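Local coordinates for protein CytC3 (PDB 3GJA) that is probably a nonheme iron halogenase that chlorinates an amino acid held on a carrier protein, in a biosynthetic pathway of Streptomyces, at residues Ala54-Pro57 against Lys62-Ile65; Asp69-Ile74 against Gly287-Ser292; Gly91-Arg96 against Gly145-Trp150; Gln131-Ser136 against Arg140-Gly145. All coordinates share one frame; numbering follows the deposited sequence.

Contact 1. Residues Ala54-Pro57 against Lys62-Ile65. With ACT (acetate ion), chain C.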
loop_
_atom_site.group_PDB
_atom_site.type_symbol
_atom_site.label_atom_id
_atom_site.label_comp_id
_atom_site.label_asym_id
_atom_site.label_seq_id
_atom_site.Cartn_x
_atom_site.Cartn_y
_atom_site.Cartn_z
ATOM N N ALA A 54 6.073 -10.585 -14.719
ATOM C CA ALA A 54 5.604 -10.449 -13.344
ATOM C C ALA A 54 6.446 -11.376 -12.473
ATOM O O ALA A 54 6.809 -12.471 -12.898
ATOM C CB ALA A 54 4.134 -10.824 -13.251
ATOM N N ILE A 55 6.756 -10.949 -11.254
ATOM C CA ILE A 55 7.582 -11.780 -10.390
ATOM C C ILE A 55 6.881 -13.003 -9.815
ATOM O O ILE A 55 7.547 -13.953 -9.400
ATOM C CB ILE A 55 8.209 -10.965 -9.247
ATOM C CG1 ILE A 55 7.131 -10.432 -8.306
ATOM C CG2 ILE A 55 9.026 -9.829 -9.831
ATOM C CD1 ILE A 55 7.689 -9.940 -6.971
ATOM N N TYR A 56 5.550 -12.997 -9.783
ATOM C CA TYR A 56 4.831 -14.162 -9.269
ATOM C C TYR A 56 4.237 -14.979 -10.407
ATOM O O TYR A 56 3.571 -14.447 -11.288
ATOM C CB TYR A 56 3.731 -13.751 -8.286
ATOM C CG TYR A 56 4.262 -12.982 -7.101
ATOM C CD1 TYR A 56 5.457 -13.359 -6.484
ATOM C CD2 TYR A 56 3.585 -11.869 -6.605
ATOM C CE1 TYR A 56 5.967 -12.645 -5.408
ATOM C CE2 TYR A 56 4.087 -11.150 -5.528
ATOM C CZ TYR A 56 5.277 -11.543 -4.935
ATOM O OH TYR A 56 5.785 -10.834 -3.873
ATOM N N PRO A 57 4.478 -16.297 -10.398
ATOM C CA PRO A 57 3.984 -17.222 -11.420
ATOM C C PRO A 57 2.472 -17.382 -11.384
ATOM O O PRO A 57 1.823 -17.054 -10.391
ATOM C CB PRO A 57 4.697 -18.518 -11.069
ATOM C CG PRO A 57 4.687 -18.465 -9.568
ATOM C CD PRO A 57 5.142 -17.039 -9.309
ATOM N N LYS A 62 -3.965 -15.192 -3.907
ATOM C CA LYS A 62 -4.233 -13.755 -3.824
ATOM C C LYS A 62 -3.227 -12.917 -4.593
ATOM O O LYS A 62 -3.598 -11.984 -5.312
ATOM C CB LYS A 62 -4.215 -13.274 -2.370
ATOM C CG LYS A 62 -5.382 -13.715 -1.538
ATOM C CD LYS A 62 -5.508 -12.856 -0.289
ATOM C CE LYS A 62 -4.298 -12.977 0.625
ATOM N NZ LYS A 62 -4.510 -12.196 1.883
ATOM N N ALA A 63 -1.950 -13.248 -4.412
ATOM C CA ALA A 63 -0.851 -12.527 -5.051
ATOM C C ALA A 63 -1.056 -12.343 -6.551
ATOM O O ALA A 63 -0.707 -11.306 -7.108
ATOM C CB ALA A 63 0.466 -13.252 -4.785
ATOM N N ASN A 64 -1.630 -13.351 -7.190
ATOM C CA ASN A 64 -1.882 -13.316 -8.624
ATOM C C ASN A 64 -3.215 -12.630 -8.945
ATOM O O ASN A 64 -3.271 -11.673 -9.727
ATOM C CB ASN A 64 -1.888 -14.749 -9.168
ATOM C CG ASN A 64 -1.899 -14.804 -10.686
ATOM O OD1 ASN A 64 -2.868 -14.396 -11.327
ATOM N ND2 ASN A 64 -0.813 -15.311 -11.270
ATOM N N ILE A 65 -4.282 -13.122 -8.326
ATOM C CA ILE A 65 -5.621 -12.599 -8.553
ATOM C C ILE A 65 -5.776 -11.121 -8.200
ATOM O O ILE A 65 -6.509 -10.406 -8.871
ATOM C CB ILE A 65 -6.653 -13.436 -7.774
ATOM C CG1 ILE A 65 -6.521 -14.897 -8.188
ATOM C CG2 ILE A 65 -8.072 -12.951 -8.060
ATOM C CD1 ILE A 65 -6.717 -15.133 -9.669
HETATM C C ACT C . -1.327 -11.962 2.692
HETATM O O ACT C . -1.138 -10.631 2.803
HETATM O OXT ACT C . -2.196 -12.508 3.338
HETATM C CH3 ACT C . -0.457 -12.772 1.765
#
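The Y56 ring meets A63 across this contact, with Y56 CD2 3.9 Å from A63 CB. The methyl comes in obliquely to the ring plane. One face of the same ring is taken from within its own segment: I55 CG1 sits 3.7 Å above the plane of the Y56 ring, over its centre. The ring is therefore packed by a neighbour in sequence on that face and touched by the short helix through one methyl. The phenol OH goes further, to a hydrogen bond with D69 OD2.

The second flat group is the N64 amide. N64 ND2 gives a hydrogen bond of 3.3 Å to P57 O, with an N-H...O angle of 150°. P57 O lies close to the amide plane. Seen from the carbonyl, the donor stands above the plane, 42° out of it, so the bond is tilted. It is also fairly long. The N64 side chain reaches P57 because CG is anti to the backbone N (chi1 -170°). An alanine here would lose this donor, and P57 O would probably be left without its amide mate, with the loop less tightly tied to the helix.

K62 points another way: its NZ is 2.8 Å from OXT of an acetate ion, probably from the crystallisation liquor, which R102, H125 and Q131 also bind.

The contact closes the loop between helix 34-49 and helix 62-65. R51 binds Y56 O, and strand 281-282 packs against the contact, with I281 touching both Y56 and A63 and N282 touching P57.

Contact 2. Residues Asp69-Ile74 against Gly287-Ser292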
loop_
_atom_site.group_PDB
_atom_site.type_symbol
_atom_site.label_atom_id
_atom_site.label_comp_id
_atom_site.label_asym_id
_atom_site.label_seq_id
_atom_site.Cartn_x
_atom_site.Cartn_y
_atom_site.Cartn_z
ATOM N N ASP A 69 2.420 -6.673 -6.031
ATOM C CA ASP A 69 3.730 -6.202 -6.451
ATOM C C ASP A 69 4.041 -6.022 -7.938
ATOM O O ASP A 69 5.106 -6.432 -8.413
ATOM C CB ASP A 69 4.787 -7.103 -5.806
ATOM C CG ASP A 69 4.630 -7.185 -4.298
ATOM O OD1 ASP A 69 4.346 -6.137 -3.684
ATOM O OD2 ASP A 69 4.796 -8.282 -3.723
ATOM N N ARG A 70 3.135 -5.385 -8.668
ATOM C CA ARG A 70 3.366 -5.147 -10.083
ATOM C C ARG A 70 4.249 -3.929 -10.297
ATOM O O ARG A 70 4.617 -3.611 -11.428
ATOM C CB ARG A 70 2.044 -4.977 -10.806
ATOM C CG ARG A 70 1.246 -6.253 -10.808
ATOM C CD ARG A 70 1.989 -7.344 -11.564
ATOM N NE ARG A 70 1.063 -7.953 -12.496
ATOM C CZ ARG A 70 1.166 -7.885 -13.815
ATOM N NH1 ARG A 70 2.176 -7.246 -14.384
ATOM N NH2 ARG A 70 0.213 -8.416 -14.559
ATOM N N HIS A 71 4.592 -3.249 -9.207
ATOM C CA HIS A 71 5.475 -2.100 -9.308
ATOM C C HIS A 71 6.881 -2.631 -9.614
ATOM O O HIS A 71 7.812 -1.860 -9.840
ATOM C CB HIS A 71 5.493 -1.304 -8.001
ATOM C CG HIS A 71 5.909 -2.107 -6.810
ATOM N ND1 HIS A 71 5.095 -3.058 -6.231
ATOM C CD2 HIS A 71 7.071 -2.129 -6.111
ATOM C CE1 HIS A 71 5.738 -3.632 -5.229
ATOM N NE2 HIS A 71 6.939 -3.087 -5.135
ATOM N N LEU A 72 7.027 -3.956 -9.617
ATOM C CA LEU A 72 8.312 -4.569 -9.912
ATOM C C LEU A 72 8.448 -4.957 -11.380
ATOM O O LEU A 72 9.489 -5.458 -11.791
ATOM C CB LEU A 72 8.556 -5.789 -9.017
ATOM C CG LEU A 72 8.760 -5.435 -7.539
ATOM C CD1 LEU A 72 9.062 -6.688 -6.744
ATOM C CD2 LEU A 72 9.887 -4.431 -7.400
ATOM N N ASP A 73 7.405 -4.745 -12.175
ATOM C CA ASP A 73 7.518 -5.054 -13.598
ATOM C C ASP A 73 6.835 -4.032 -14.515
ATOM O O ASP A 73 7.141 -3.960 -15.710
ATOM C CB ASP A 73 7.034 -6.486 -13.905
ATOM C CG ASP A 73 5.531 -6.649 -13.815
ATOM O OD1 ASP A 73 4.974 -6.533 -12.700
ATOM O OD2 ASP A 73 4.912 -6.917 -14.872
ATOM N N ILE A 74 5.932 -3.227 -13.962
ATOM C CA ILE A 74 5.249 -2.217 -14.765
ATOM C C ILE A 74 5.809 -0.847 -14.419
ATOM O O ILE A 74 5.684 -0.385 -13.284
ATOM C CB ILE A 74 3.725 -2.237 -14.522
ATOM C CG1 ILE A 74 3.170 -3.614 -14.903
ATOM C CG2 ILE A 74 3.049 -1.128 -15.334
ATOM C CD1 ILE A 74 1.715 -3.799 -14.585
ATOM N N GLY A 287 11.608 -8.329 -3.897
ATOM C CA GLY A 287 12.551 -7.400 -3.324
ATOM C C GLY A 287 11.801 -6.200 -2.792
ATOM O O GLY A 287 10.805 -5.783 -3.374
ATOM N N ALA A 288 12.252 -5.667 -1.665
ATOM C CA ALA A 288 11.645 -4.474 -1.107
ATOM C C ALA A 288 12.346 -3.327 -1.842
ATOM O O ALA A 288 13.497 -3.462 -2.263
ATOM C CB ALA A 288 11.907 -4.391 0.394
ATOM N N VAL A 289 11.655 -2.208 -2.012
ATOM C CA VAL A 289 12.230 -1.073 -2.717
ATOM C C VAL A 289 12.565 0.072 -1.781
ATOM O O VAL A 289 11.707 0.550 -1.036
ATOM C CB VAL A 289 11.261 -0.551 -3.806
ATOM C CG1 VAL A 289 11.813 0.729 -4.435
ATOM C CG2 VAL A 289 11.059 -1.619 -4.875
ATOM N N LEU A 290 13.821 0.505 -1.820
ATOM C CA LEU A 290 14.280 1.620 -1.000
ATOM C C LEU A 290 13.892 2.853 -1.815
ATOM O O LEU A 290 14.492 3.127 -2.852
ATOM C CB LEU A 290 15.805 1.556 -0.829
ATOM C CG LEU A 290 16.510 2.237 0.355
ATOM C CD1 LEU A 290 17.658 3.075 -0.174
ATOM C CD2 LEU A 290 15.556 3.086 1.155
ATOM N N THR A 291 12.898 3.596 -1.343
ATOM C CA THR A 291 12.409 4.760 -2.070
ATOM C C THR A 291 13.051 6.080 -1.677
ATOM O O THR A 291 12.863 7.092 -2.351
ATOM C CB THR A 291 10.890 4.901 -1.897
ATOM O OG1 THR A 291 10.597 5.295 -0.547
ATOM C CG2 THR A 291 10.202 3.581 -2.185
ATOM N N SER A 292 13.798 6.074 -0.581
ATOM C CA SER A 292 14.453 7.285 -0.110
ATOM C C SER A 292 15.469 6.939 0.966
ATOM O O SER A 292 15.440 5.844 1.524
ATOM C CB SER A 292 13.414 8.248 0.450
ATOM O OG SER A 292 12.617 7.595 1.415
HETATM O O HOH W 1 8.716 -4.190 -3.120
#
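L72, V289 and G287 bring a 3-10 turn up to an edge strand of the main antiparallel sheet. The sheet belongs to the beta barrel of a PhyH-type dioxygenase fold in the cupin clan. L72 lies in the 3-10 segment 70-72, and V289 on strand 289-290, which pairs with strand 98-108.

L72 has the largest share of the buried surface. Its CG is anti to the carbonyl carbon (chi1 -68°), which sends the branch toward strand 289-290. The two methyls take different partners. L72 CD1 stops 3.9 Å from the backbone O of G287. L72 CD2 goes to V289, 4.0 Å from its CG2. The L72 and V289 side chains run past each other in opposite directions, so they touch along their flanks. V289 CG2 is also 4.2 Å from H71 CD2, at the ring edge and near its plane. G287 offers only backbone to the leucine.

L72 also packs within its own segment, with CG 3.8 Å above one face of the H71 ring. H71 is thus covered by leucine on one face and met by valine at its edge. Its ND1 bonds to S103 OG on strand 98-108, which helps to fix the ring's rotation. I81 of helix 75-82 touches both H71 and V289, and I55 touches L72.

Within segment 69-74, R70 NH1 forms a salt bridge to D73 OD2 at 2.8 Å. R70 O accepts from both D73 N and I74 N, which holds the turn closed.

The polar link across the contact is a water. It lies in the plane of the imidazole, 2.9 Å from H71 NE2, and donates to G287 O at 2.6 Å.

Contact 3. Residues Gly91-Arg96 against Gly145-Trp150. With ACT (acetate ion), chain E.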
loop_
_atom_site.group_PDB
_atom_site.type_symbol
_atom_site.label_atom_id
_atom_site.label_comp_id
_atom_site.label_asym_id
_atom_site.label_seq_id
_atom_site.Cartn_x
_atom_site.Cartn_y
_atom_site.Cartn_z
ATOM N N GLY A 91 7.380 9.599 4.510
ATOM C CA GLY A 91 8.623 9.875 5.215
ATOM C C GLY A 91 8.451 10.798 6.403
ATOM O O GLY A 91 9.167 10.673 7.391
ATOM N N SER A 92 7.516 11.737 6.308
ATOM C CA SER A 92 7.256 12.658 7.407
ATOM C C SER A 92 6.641 11.897 8.582
ATOM O O SER A 92 6.637 12.384 9.712
ATOM C CB SER A 92 6.270 13.741 6.973
ATOM O OG SER A 92 6.653 14.324 5.747
ATOM N N LEU A 93 6.126 10.702 8.311
ATOM C CA LEU A 93 5.472 9.902 9.338
ATOM C C LEU A 93 6.333 8.833 9.981
ATOM O O LEU A 93 6.350 8.695 11.203
ATOM C CB LEU A 93 4.217 9.245 8.756
ATOM C CG LEU A 93 2.888 10.012 8.705
ATOM C CD1 LEU A 93 3.099 11.481 8.462
ATOM C CD2 LEU A 93 2.020 9.396 7.616
ATOM N N ILE A 94 7.047 8.067 9.168
ATOM C CA ILE A 94 7.870 6.997 9.710
ATOM C C ILE A 94 9.352 7.040 9.337
ATOM O O ILE A 94 10.070 6.058 9.539
ATOM C CB ILE A 94 7.287 5.623 9.321
ATOM C CG1 ILE A 94 7.194 5.500 7.799
ATOM C CG2 ILE A 94 5.896 5.463 9.937
ATOM C CD1 ILE A 94 6.788 4.116 7.329
ATOM N N GLY A 95 9.809 8.165 8.790
ATOM C CA GLY A 95 11.217 8.289 8.448
ATOM C C GLY A 95 11.568 8.305 6.974
ATOM O O GLY A 95 10.875 7.701 6.156
ATOM N N ARG A 96 12.663 8.984 6.636
ATOM C CA ARG A 96 13.103 9.088 5.248
ATOM C C ARG A 96 13.806 7.863 4.679
ATOM O O ARG A 96 14.017 7.781 3.475
ATOM C CB ARG A 96 13.983 10.319 5.053
ATOM C CG ARG A 96 13.192 11.585 4.781
ATOM C CD ARG A 96 12.345 11.978 5.971
ATOM N NE ARG A 96 11.601 13.210 5.717
ATOM C CZ ARG A 96 10.938 13.889 6.649
ATOM N NH1 ARG A 96 10.925 13.460 7.908
ATOM N NH2 ARG A 96 10.287 14.998 6.323
ATOM N N GLY A 145 2.661 -3.010 12.051
ATOM C CA GLY A 145 1.932 -2.167 11.124
ATOM C C GLY A 145 2.748 -1.687 9.935
ATOM O O GLY A 145 3.978 -1.759 9.931
ATOM N N THR A 146 2.054 -1.192 8.918
ATOM C CA THR A 146 2.709 -0.695 7.720
ATOM C C THR A 146 1.899 0.477 7.159
ATOM O O THR A 146 0.680 0.395 7.024
ATOM C CB THR A 146 2.824 -1.805 6.655
ATOM O OG1 THR A 146 3.492 -1.298 5.492
ATOM C CG2 THR A 146 1.439 -2.304 6.249
ATOM N N ILE A 147 2.579 1.577 6.865
ATOM C CA ILE A 147 1.912 2.746 6.312
ATOM C C ILE A 147 1.417 2.377 4.924
ATOM O O ILE A 147 2.199 1.982 4.056
ATOM C CB ILE A 147 2.883 3.942 6.221
ATOM C CG1 ILE A 147 3.248 4.406 7.633
ATOM C CG2 ILE A 147 2.251 5.089 5.428
ATOM C CD1 ILE A 147 2.082 4.972 8.406
ATOM N N THR A 148 0.109 2.500 4.733
ATOM C CA THR A 148 -0.532 2.166 3.468
ATOM C C THR A 148 -0.963 3.436 2.749
ATOM O O THR A 148 -1.597 4.304 3.343
ATOM C CB THR A 148 -1.786 1.281 3.718
ATOM O OG1 THR A 148 -1.405 0.122 4.469
ATOM C CG2 THR A 148 -2.431 0.848 2.407
ATOM N N VAL A 149 -0.595 3.550 1.479
ATOM C CA VAL A 149 -0.972 4.694 0.661
ATOM C C VAL A 149 -1.938 4.139 -0.386
ATOM O O VAL A 149 -1.533 3.435 -1.309
ATOM C CB VAL A 149 0.258 5.323 -0.039
ATOM C CG1 VAL A 149 -0.168 6.537 -0.862
ATOM C CG2 VAL A 149 1.286 5.728 0.997
ATOM N N TRP A 150 -3.218 4.454 -0.216
ATOM C CA TRP A 150 -4.292 3.975 -1.096
ATOM C C TRP A 150 -4.657 5.046 -2.131
ATOM O O TRP A 150 -5.346 6.016 -1.807
ATOM C CB TRP A 150 -5.516 3.667 -0.232
ATOM C CG TRP A 150 -6.496 2.667 -0.762
ATOM C CD1 TRP A 150 -6.584 1.349 -0.408
ATOM C CD2 TRP A 150 -7.622 2.927 -1.611
ATOM N NE1 TRP A 150 -7.702 0.776 -0.968
ATOM C CE2 TRP A 150 -8.360 1.720 -1.712
ATOM C CE3 TRP A 150 -8.087 4.062 -2.291
ATOM C CZ2 TRP A 150 -9.535 1.616 -2.462
ATOM C CZ3 TRP A 150 -9.265 3.960 -3.042
ATOM C CH2 TRP A 150 -9.973 2.746 -3.118
HETATM C C ACT E . -9.720 -1.918 0.620
HETATM O O ACT E . -10.791 -2.066 -0.186
HETATM O OXT ACT E . -8.776 -1.277 0.246
HETATM C CH3 ACT E . -9.701 -2.555 1.988
#
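This is helix-on-sheet packing on the barrel wall: L93 and I94, near the end of helix 84-94, rest on I147 at the start of strand 147-152. The contact is wholly apolar. I94 carries most of the helix side. I94 CD1 comes to 3.6 Å from I147 CG1, and the other branch, I94 CG2, comes to 3.7 Å from I147 CG1. Both branches press on that carbon from the same side. I94 CG1 lies between the backbone N and the carbonyl carbon (chi1 58°); with chi2 near 173°, this carries CD1 toward I147. The two isoleucine side chains point opposite ways and overlap side by side. L93 adds a looser touch, with CD2 4.5 Å from I147 CD1. An alanine in place of I94 would remove both of these branches and would probably open a gap over I147 CG1.

Further along the strand, W150 NE1 donates to OXT of an acetate ion, probably from the crystallisation liquor, at 2.6 Å (N-H...O 143°). The acetate oxygen lies at the ring edge.

Strand 147-152 runs between strands 230-235 and 253-262. I94 also touches W235 and P262 on these two strands. V90 of helix 84-94 packs on both I147 and V149.

Contact 4. Residues Gln131-Ser136 against Arg140-Gly145. With ACT (acetate ion), chain C.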
loop_
_atom_site.group_PDB
_atom_site.type_symbol
_atom_site.label_atom_id
_atom_site.label_comp_id
_atom_site.label_asym_id
_atom_site.label_seq_id
_atom_site.Cartn_x
_atom_site.Cartn_y
_atom_site.Cartn_z
ATOM N N GLN A 131 4.210 -11.049 8.119
ATOM C CA GLN A 131 4.981 -10.644 6.949
ATOM C C GLN A 131 5.807 -9.410 7.274
ATOM O O GLN A 131 6.733 -9.057 6.545
ATOM C CB GLN A 131 4.038 -10.358 5.775
ATOM C CG GLN A 131 3.068 -11.495 5.477
ATOM C CD GLN A 131 2.064 -11.162 4.382
ATOM O OE1 GLN A 131 2.257 -11.504 3.220
ATOM N NE2 GLN A 131 0.987 -10.483 4.756
ATOM N N ILE A 132 5.476 -8.775 8.393
ATOM C CA ILE A 132 6.148 -7.560 8.830
ATOM C C ILE A 132 6.529 -7.645 10.307
ATOM O O ILE A 132 5.695 -7.981 11.151
ATOM C CB ILE A 132 5.218 -6.334 8.623
ATOM C CG1 ILE A 132 5.036 -6.061 7.124
ATOM C CG2 ILE A 132 5.763 -5.119 9.360
ATOM C CD1 ILE A 132 6.315 -5.648 6.398
ATOM N N ILE A 133 7.788 -7.337 10.615
ATOM C CA ILE A 133 8.267 -7.365 11.999
ATOM C C ILE A 133 9.142 -6.158 12.329
ATOM O O ILE A 133 10.209 -5.979 11.742
ATOM C CB ILE A 133 9.097 -8.635 12.299
ATOM C CG1 ILE A 133 8.217 -9.886 12.218
ATOM C CG2 ILE A 133 9.712 -8.534 13.690
ATOM C CD1 ILE A 133 7.180 -9.977 13.313
ATOM N N TRP A 134 8.682 -5.331 13.260
ATOM C CA TRP A 134 9.443 -4.164 13.690
ATOM C C TRP A 134 10.320 -4.587 14.868
ATOM O O TRP A 134 9.995 -5.535 15.584
ATOM C CB TRP A 134 8.520 -3.046 14.172
ATOM C CG TRP A 134 7.776 -2.323 13.108
ATOM C CD1 TRP A 134 6.847 -2.844 12.254
ATOM C CD2 TRP A 134 7.846 -0.919 12.822
ATOM N NE1 TRP A 134 6.329 -1.850 11.455
ATOM C CE2 TRP A 134 6.923 -0.659 11.781
ATOM C CE3 TRP A 134 8.598 0.145 13.343
ATOM C CZ2 TRP A 134 6.728 0.626 11.249
ATOM C CZ3 TRP A 134 8.404 1.425 12.815
ATOM C CH2 TRP A 134 7.474 1.650 11.777
ATOM N N PRO A 135 11.444 -3.885 15.087
ATOM C CA PRO A 135 12.321 -4.241 16.207
ATOM C C PRO A 135 11.628 -3.915 17.525
ATOM O O PRO A 135 10.817 -2.988 17.595
ATOM C CB PRO A 135 13.556 -3.381 15.963
ATOM C CG PRO A 135 12.986 -2.159 15.298
ATOM C CD PRO A 135 12.000 -2.756 14.318
ATOM N N SER A 136 11.944 -4.675 18.567
ATOM C CA SER A 136 11.328 -4.452 19.871
ATOM C C SER A 136 12.257 -4.805 21.027
ATOM O O SER A 136 13.221 -5.555 20.858
ATOM C CB SER A 136 10.040 -5.275 19.986
ATOM O OG SER A 136 10.305 -6.656 19.794
ATOM N N ARG A 140 8.776 -7.344 25.411
ATOM C CA ARG A 140 7.783 -6.596 24.649
ATOM C C ARG A 140 7.536 -7.180 23.260
ATOM O O ARG A 140 8.474 -7.572 22.562
ATOM C CB ARG A 140 8.217 -5.135 24.519
ATOM C CG ARG A 140 8.050 -4.331 25.792
ATOM C CD ARG A 140 6.576 -4.132 26.110
ATOM N NE ARG A 140 5.925 -3.239 25.154
ATOM C CZ ARG A 140 4.613 -3.019 25.098
ATOM N NH1 ARG A 140 3.795 -3.633 25.945
ATOM N NH2 ARG A 140 4.116 -2.181 24.195
ATOM N N PRO A 141 6.260 -7.254 22.848
ATOM C CA PRO A 141 5.896 -7.789 21.534
ATOM C C PRO A 141 6.316 -6.812 20.439
ATOM O O PRO A 141 6.531 -5.631 20.706
ATOM C CB PRO A 141 4.383 -7.936 21.636
ATOM C CG PRO A 141 4.010 -6.776 22.512
ATOM C CD PRO A 141 5.059 -6.848 23.598
ATOM N N ALA A 142 6.427 -7.302 19.210
ATOM C CA ALA A 142 6.841 -6.457 18.097
ATOM C C ALA A 142 5.670 -5.858 17.320
ATOM O O ALA A 142 4.690 -6.540 17.023
ATOM C CB ALA A 142 7.732 -7.254 17.154
ATOM N N PHE A 143 5.783 -4.574 17.000
ATOM C CA PHE A 143 4.764 -3.869 16.231
ATOM C C PHE A 143 4.793 -4.482 14.832
ATOM O O PHE A 143 5.846 -4.926 14.375
ATOM C CB PHE A 143 5.105 -2.379 16.177
ATOM C CG PHE A 143 4.131 -1.552 15.384
ATOM C CD1 PHE A 143 2.784 -1.511 15.731
ATOM C CD2 PHE A 143 4.573 -0.775 14.312
ATOM C CE1 PHE A 143 1.891 -0.706 15.030
ATOM C CE2 PHE A 143 3.690 0.036 13.601
ATOM C CZ PHE A 143 2.345 0.072 13.959
ATOM N N ILE A 144 3.648 -4.521 14.156
ATOM C CA ILE A 144 3.594 -5.120 12.823
ATOM C C ILE A 144 2.826 -4.301 11.792
ATOM O O ILE A 144 2.390 -4.836 10.771
ATOM C CB ILE A 144 2.949 -6.514 12.876
ATOM C CG1 ILE A 144 1.511 -6.391 13.385
ATOM C CG2 ILE A 144 3.757 -7.434 13.785
ATOM C CD1 ILE A 144 0.711 -7.660 13.256
ATOM N N GLY A 145 2.661 -3.010 12.051
ATOM C CA GLY A 145 1.932 -2.167 11.124
ATOM C C GLY A 145 2.748 -1.687 9.935
ATOM O O GLY A 145 3.978 -1.759 9.931
HETATM C C ACT C . -1.327 -11.962 2.692
HETATM O O ACT C . -1.138 -10.631 2.803
HETATM O OXT ACT C . -2.196 -12.508 3.338
HETATM C CH3 ACT C . -0.457 -12.772 1.765
HETATM O O HOH W 2 10.159 -9.008 20.920
#
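W134 lies beside F143 and G145, and its side chain can be followed outward. CB starts 3.3 Å from the backbone O of F143. CD1 is closer still, 3.1 Å from F143 O. That oxygen accepts the W134 backbone N at 3.1 Å. Next, NE1 donates to G145 O at 2.8 Å. The bond lies in the carbonyl plane and close to the indole plane, with an N-H...O angle of 156°. CE2 is 3.5 Å from F143 CD2, and CZ2 is 3.9 Å from F143 CE2. The pair is edge-to-face (T-shaped): the F143 edge points at the indole face, the planes being at 65°. F143 in turn has G145 N above the centre of one face.

Farther along, A142 CB comes to 3.2 Å from W134 O. S136 OG and R140 O share a water, which donates to R140 O. At the other end, Q131 NE2 donates to the acetate that K62 also binds.

The indole is thus gripped at one edge by a short, nearly in-plane bond and pressed on a face by the phenyl edge. Together these probably fix its rotation in a contact at the protein surface.

Along the chain, contact 1 closes before the others open. Contact 4 is nested inside the loop closed by contact 3, which is itself nested inside the long loop closed by contact 2. Contacts 1 and 3 lie on opposite sides of the chain's centre, with their own centres about 24 Å apart. Contacts 1 and 2 touch. Contacts 2 and 3 reach the same six-stranded sheet, at edge strand 289-290 and inner strand 147-152, and touch through S292 OG and R96 O. Contacts 3 and 4 share G145. Contacts 1 and 4 both meet one acetate. Contacts 2 and 3 thus join peripheral elements to the main sheet, while contacts 1 and 4 each tie a local loop.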